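Local atomic coordinates of translation initiation factor 6 (Methanocaldococcus jannaschii, PDB entry 1G61), a protein that binds the 50S ribosomal subunit and prevents it from joining the 30S subunit to form the 70S initiation complex. Residues A[3-17]-A[198-212]. Sequence-based numbering, arbitrary orientation.
Sequences MIIRKYFSGIPTIGV and ACIIANSKGAVVGGD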
loop_
_atom_site.group_PDB
_atom_site.type_symbol
_atom_site.label_atom_id
_atom_site.label_comp_id
_atom_site.label_asym_id
_atom_site.label_seq_id
_atom_site.Cartn_x
_atom_site.Cartn_y
_atom_site.Cartn_z
ATOM N N MET A 3 11.326 0.716 -14.847
ATOM C CA MET A 3 10.253 1.144 -13.939
ATOM C C MET A 3 10.087 0.304 -12.678
ATOM O O MET A 3 9.337 0.676 -11.777
ATOM C CB MET A 3 8.912 1.130 -14.694
ATOM C CG MET A 3 8.735 2.200 -15.763
ATOM S SD MET A 3 7.268 1.705 -16.741
ATOM C CE MET A 3 8.369 -0.360 -17.627
ATOM N N ILE A 4 10.764 -0.827 -12.569
ATOM C CA ILE A 4 10.636 -1.694 -11.409
ATOM C C ILE A 4 12.004 -2.125 -10.903
ATOM O O ILE A 4 12.834 -2.506 -11.749
ATOM C CB ILE A 4 9.864 -2.983 -11.789
ATOM C CG1 ILE A 4 8.469 -2.716 -12.374
ATOM C CG2 ILE A 4 9.788 -3.916 -10.594
ATOM C CD1 ILE A 4 7.583 -3.955 -12.406
ATOM N N ILE A 5 12.242 -2.023 -9.604
ATOM C CA ILE A 5 13.493 -2.493 -9.016
ATOM C C ILE A 5 13.151 -3.542 -7.994
ATOM O O ILE A 5 12.077 -3.535 -7.382
ATOM C CB ILE A 5 14.306 -1.356 -8.331
ATOM C CG1 ILE A 5 13.585 -0.873 -7.066
ATOM C CG2 ILE A 5 14.577 -0.222 -9.306
ATOM C CD1 ILE A 5 14.312 0.254 -6.352
ATOM N N ARG A 6 14.073 -4.465 -7.880
ATOM C CA ARG A 6 14.088 -5.416 -6.775
ATOM C C ARG A 6 14.872 -4.925 -5.593
ATOM O O ARG A 6 16.004 -4.468 -5.783
ATOM C CB ARG A 6 14.858 -6.654 -7.246
ATOM C CG ARG A 6 13.957 -7.683 -7.869
ATOM C CD ARG A 6 14.780 -8.961 -8.108
ATOM N NE ARG A 6 14.083 -9.927 -8.935
ATOM C CZ ARG A 6 14.136 -10.031 -10.267
ATOM N NH1 ARG A 6 14.866 -9.210 -10.995
ATOM N NH2 ARG A 6 13.450 -10.991 -10.850
ATOM N N LYS A 7 14.365 -5.031 -4.387
ATOM C CA LYS A 7 15.075 -4.553 -3.227
ATOM C C LYS A 7 14.832 -5.454 -2.029
ATOM O O LYS A 7 13.725 -6.004 -1.902
ATOM C CB LYS A 7 14.613 -3.155 -2.766
ATOM C CG LYS A 7 15.026 -1.994 -3.607
ATOM C CD LYS A 7 16.522 -1.744 -3.512
ATOM C CE LYS A 7 16.847 -1.162 -2.137
ATOM N NZ LYS A 7 18.327 -1.052 -2.011
ATOM N N TYR A 8 15.828 -5.531 -1.173
ATOM C CA TYR A 8 15.634 -5.922 0.201
ATOM C C TYR A 8 15.831 -4.649 1.026
ATOM O O TYR A 8 16.640 -3.792 0.660
ATOM C CB TYR A 8 16.631 -6.977 0.651
ATOM C CG TYR A 8 16.675 -8.224 -0.169
ATOM C CD1 TYR A 8 17.480 -8.334 -1.296
ATOM C CD2 TYR A 8 15.876 -9.308 0.190
ATOM C CE1 TYR A 8 17.471 -9.519 -2.022
ATOM C CE2 TYR A 8 15.864 -10.490 -0.526
ATOM C CZ TYR A 8 16.672 -10.573 -1.640
ATOM O OH TYR A 8 16.705 -11.740 -2.372
ATOM N N PHE A 9 15.087 -4.513 2.102
ATOM C CA PHE A 9 15.286 -3.418 3.061
ATOM C C PHE A 9 16.059 -3.977 4.259
ATOM O O PHE A 9 15.437 -4.678 5.087
ATOM C CB PHE A 9 13.949 -2.858 3.517
ATOM C CG PHE A 9 13.203 -2.014 2.507
ATOM C CD1 PHE A 9 13.759 -1.686 1.257
ATOM C CD2 PHE A 9 11.946 -1.520 2.821
ATOM C CE1 PHE A 9 13.069 -0.892 0.367
ATOM C CE2 PHE A 9 11.253 -0.738 1.903
ATOM C CZ PHE A 9 11.813 -0.432 0.685
ATOM N N SER A 10 17.351 -3.666 4.314
ATOM C CA SER A 10 18.226 -4.195 5.347
ATOM C C SER A 10 18.008 -5.709 5.479
ATOM O O SER A 10 17.871 -6.259 6.583
ATOM C CB SER A 10 18.026 -3.493 6.702
ATOM O OG SER A 10 18.331 -2.105 6.534
ATOM N N GLY A 11 17.975 -6.412 4.341
ATOM C CA GLY A 11 17.839 -7.852 4.259
ATOM C C GLY A 11 16.430 -8.437 4.239
ATOM O O GLY A 11 16.229 -9.649 4.038
ATOM N N ILE A 12 15.426 -7.586 4.442
ATOM C CA ILE A 12 14.053 -8.040 4.595
ATOM C C ILE A 12 13.333 -7.923 3.248
ATOM O O ILE A 12 13.336 -6.825 2.658
ATOM C CB ILE A 12 13.320 -7.192 5.666
ATOM C CG1 ILE A 12 13.959 -7.368 7.041
ATOM C CG2 ILE A 12 11.833 -7.488 5.698
ATOM C CD1 ILE A 12 13.510 -6.306 8.038
ATOM N N PRO A 13 12.737 -8.999 2.714
ATOM C CA PRO A 13 12.105 -8.943 1.396
ATOM C C PRO A 13 10.654 -8.477 1.424
ATOM O O PRO A 13 10.056 -8.241 0.358
ATOM C CB PRO A 13 12.140 -10.401 0.927
ATOM C CG PRO A 13 12.018 -11.170 2.218
ATOM C CD PRO A 13 12.792 -10.370 3.271
ATOM N N THR A 14 10.073 -8.344 2.594
ATOM C CA THR A 14 8.660 -8.031 2.817
ATOM C C THR A 14 8.435 -6.546 2.724
ATOM O O THR A 14 8.066 -5.938 3.717
ATOM C CB THR A 14 8.309 -8.491 4.254
ATOM O OG1 THR A 14 9.022 -9.688 4.510
ATOM C CG2 THR A 14 6.860 -8.829 4.297
ATOM N N ILE A 15 8.692 -5.939 1.550
ATOM C CA ILE A 15 8.654 -4.487 1.305
ATOM C C ILE A 15 7.365 -3.835 1.727
ATOM O O ILE A 15 7.377 -2.730 2.295
ATOM C CB ILE A 15 8.887 -4.168 -0.238
ATOM C CG1 ILE A 15 10.168 -4.774 -0.768
ATOM C CG2 ILE A 15 8.812 -2.679 -0.529
ATOM C CD1 ILE A 15 11.350 -4.520 0.236
ATOM N N GLY A 16 6.241 -4.483 1.429
ATOM C CA GLY A 16 4.906 -3.935 1.655
ATOM C C GLY A 16 4.503 -3.876 3.127
ATOM O O GLY A 16 3.616 -3.100 3.498
ATOM N N VAL A 17 5.128 -4.713 3.992
ATOM C CA VAL A 17 4.893 -4.555 5.440
ATOM C C VAL A 17 5.603 -3.330 5.968
ATOM O O VAL A 17 5.192 -2.679 6.922
ATOM C CB VAL A 17 5.403 -5.814 6.145
ATOM C CG1 VAL A 17 5.572 -5.681 7.660
ATOM C CG2 VAL A 17 4.427 -6.962 5.843
ATOM N N ALA A 198 2.187 -7.687 0.812
ATOM C CA ALA A 198 3.286 -7.680 1.774
ATOM C C ALA A 198 4.618 -7.564 1.054
ATOM O O ALA A 198 5.622 -7.289 1.729
ATOM C CB ALA A 198 3.272 -8.957 2.623
ATOM N N CYS A 199 4.677 -7.725 -0.262
ATOM C CA CYS A 199 5.942 -7.903 -0.985
ATOM C C CYS A 199 6.292 -6.767 -1.935
ATOM O O CYS A 199 7.416 -6.746 -2.469
ATOM C CB CYS A 199 5.868 -9.184 -1.856
ATOM S SG CYS A 199 5.584 -10.690 -0.885
ATOM N N ILE A 200 5.381 -5.851 -2.187
ATOM C CA ILE A 200 5.515 -4.881 -3.281
ATOM C C ILE A 200 4.888 -3.550 -2.870
ATOM O O ILE A 200 3.832 -3.533 -2.258
ATOM C CB ILE A 200 4.734 -5.357 -4.507
ATOM C CG1 ILE A 200 5.247 -6.706 -5.060
ATOM C CG2 ILE A 200 4.726 -4.288 -5.598
ATOM C CD1 ILE A 200 4.322 -7.349 -6.053
ATOM N N ILE A 201 5.550 -2.460 -3.207
ATOM C CA ILE A 201 4.864 -1.157 -3.214
ATOM C C ILE A 201 4.950 -0.616 -4.639
ATOM O O ILE A 201 5.940 -0.801 -5.362
ATOM C CB ILE A 201 5.439 -0.174 -2.181
ATOM C CG1 ILE A 201 6.912 0.154 -2.459
ATOM C CG2 ILE A 201 5.253 -0.696 -0.759
ATOM C CD1 ILE A 201 7.506 1.221 -1.563
ATOM N N ALA A 202 3.907 0.036 -5.087
ATOM C CA ALA A 202 3.854 0.515 -6.456
ATOM C C ALA A 202 2.916 1.726 -6.597
ATOM O O ALA A 202 1.969 1.888 -5.825
ATOM C CB ALA A 202 3.306 -0.588 -7.363
ATOM N N ASN A 203 3.193 2.499 -7.617
ATOM C CA ASN A 203 2.258 3.529 -8.073
ATOM C C ASN A 203 2.225 3.458 -9.606
ATOM O O ASN A 203 2.696 2.487 -10.199
ATOM C CB ASN A 203 2.572 4.913 -7.490
ATOM C CG ASN A 203 3.918 5.427 -7.912
ATOM O OD1 ASN A 203 4.466 4.990 -8.943
ATOM N ND2 ASN A 203 4.506 6.384 -7.165
ATOM N N SER A 204 1.621 4.469 -10.254
ATOM C CA SER A 204 1.486 4.411 -11.714
ATOM C C SER A 204 2.825 4.588 -12.419
ATOM O O SER A 204 2.874 4.369 -13.649
ATOM C CB SER A 204 0.489 5.481 -12.199
ATOM O OG SER A 204 1.103 6.765 -12.080
ATOM N N LYS A 205 3.877 5.013 -11.696
ATOM C CA LYS A 205 5.150 5.355 -12.287
ATOM C C LYS A 205 6.194 4.254 -12.106
ATOM O O LYS A 205 7.111 4.191 -12.916
ATOM C CB LYS A 205 5.662 6.693 -11.702
ATOM C CG LYS A 205 4.757 7.847 -12.121
ATOM C CD LYS A 205 5.018 9.107 -11.341
ATOM C CE LYS A 205 4.570 8.919 -9.896
ATOM N NZ LYS A 205 4.781 10.210 -9.153
ATOM N N GLY A 206 6.089 3.408 -11.091
ATOM C CA GLY A 206 7.101 2.410 -10.858
ATOM C C GLY A 206 6.709 1.524 -9.690
ATOM O O GLY A 206 5.647 1.699 -9.076
ATOM N N ALA A 207 7.565 0.525 -9.424
ATOM C CA ALA A 207 7.321 -0.393 -8.301
ATOM C C ALA A 207 8.652 -0.797 -7.667
ATOM O O ALA A 207 9.710 -0.866 -8.320
ATOM C CB ALA A 207 6.589 -1.635 -8.764
ATOM N N VAL A 208 8.575 -1.092 -6.370
ATOM C CA VAL A 208 9.673 -1.729 -5.621
ATOM C C VAL A 208 9.158 -3.108 -5.259
ATOM O O VAL A 208 8.136 -3.209 -4.549
ATOM C CB VAL A 208 10.105 -0.918 -4.398
ATOM C CG1 VAL A 208 11.297 -1.579 -3.704
ATOM C CG2 VAL A 208 10.451 0.507 -4.804
ATOM N N VAL A 209 9.834 -4.156 -5.709
ATOM C CA VAL A 209 9.358 -5.493 -5.425
ATOM C C VAL A 209 10.370 -6.212 -4.536
ATOM O O VAL A 209 11.591 -5.957 -4.683
ATOM C CB VAL A 209 9.145 -6.344 -6.707
ATOM C CG1 VAL A 209 10.428 -6.654 -7.418
ATOM C CG2 VAL A 209 8.440 -7.657 -6.421
ATOM N N GLY A 210 9.888 -7.104 -3.673
ATOM C CA GLY A 210 10.819 -7.784 -2.791
ATOM C C GLY A 210 11.899 -8.517 -3.593
ATOM O O GLY A 210 11.653 -9.080 -4.675
ATOM N N GLY A 211 13.114 -8.540 -3.042
ATOM C CA GLY A 211 14.317 -9.049 -3.687
ATOM C C GLY A 211 14.233 -10.504 -4.117
ATOM O O GLY A 211 14.965 -10.939 -5.043
ATOM N N ASP A 212 13.409 -11.361 -3.514
ATOM C CA ASP A 212 13.336 -12.753 -3.900
ATOM C C ASP A 212 12.415 -13.003 -5.094
ATOM O O ASP A 212 12.290 -14.117 -5.565
ATOM C CB ASP A 212 12.839 -13.591 -2.720
ATOM C CG ASP A 212 13.858 -13.560 -1.577
ATOM O OD1 ASP A 212 15.085 -13.638 -1.851
ATOM O OD2 ASP A 212 13.404 -13.500 -0.419
#
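Ile4 to Lys7 run parallel to Ala207 to Gly210, and this pairing of the N-terminal strand with the last strand of the chain is consistent with the velcro closure of the IF6 alpha-beta barrel. Four backbone bonds zip the strands together: Ala207 N donates to Met3 O, Ile5 N to Ala207 O, Lys7 N to Val209 O, and Val209 N to Ile5 O, the last at 2.9 Å. A weak fifth follows from Gly211 N to Lys7 O.

Beyond the strand end, Gly211 CA sits over one face of the Tyr8 ring, 3.7 Å from its centroid, a CH-pi contact. The Tyr8 hydroxyl donates to Asp212 OD1 at a short 2.5 Å, reaching it from above the carboxylate plane. OD1 lies at the edge of the Tyr8 ring, in its plane, although the carboxylate as a whole is turned 69° from the ring. The other oxygen, Asp212 OD2, lies 3.6 Å from Pro13 CB. An alanine at Asp212 would remove this acceptor and is likely to leave the Tyr8 phenol freer to turn.

Arg6 CG lies alongside Val209 CG1 at 3.7 Å on the face packed by helix 215-225, and its NE bonds to Thr213 O. On the face toward helix 34-44, Ile5 lies beside Val208, and Lys7 sends NZ to Asp36 and Glu39. There Ile15 holds CG2 anti to the backbone N, which turns that methyl toward Ile201 CG1 at 3.9 Å; the two side chains cross at about a right angle, while Ile15 CD1 rests over the centre of the Phe9 ring. Nearby, Gly16 N meets Ala198 O at 2.9 Å from above the carbonyl plane.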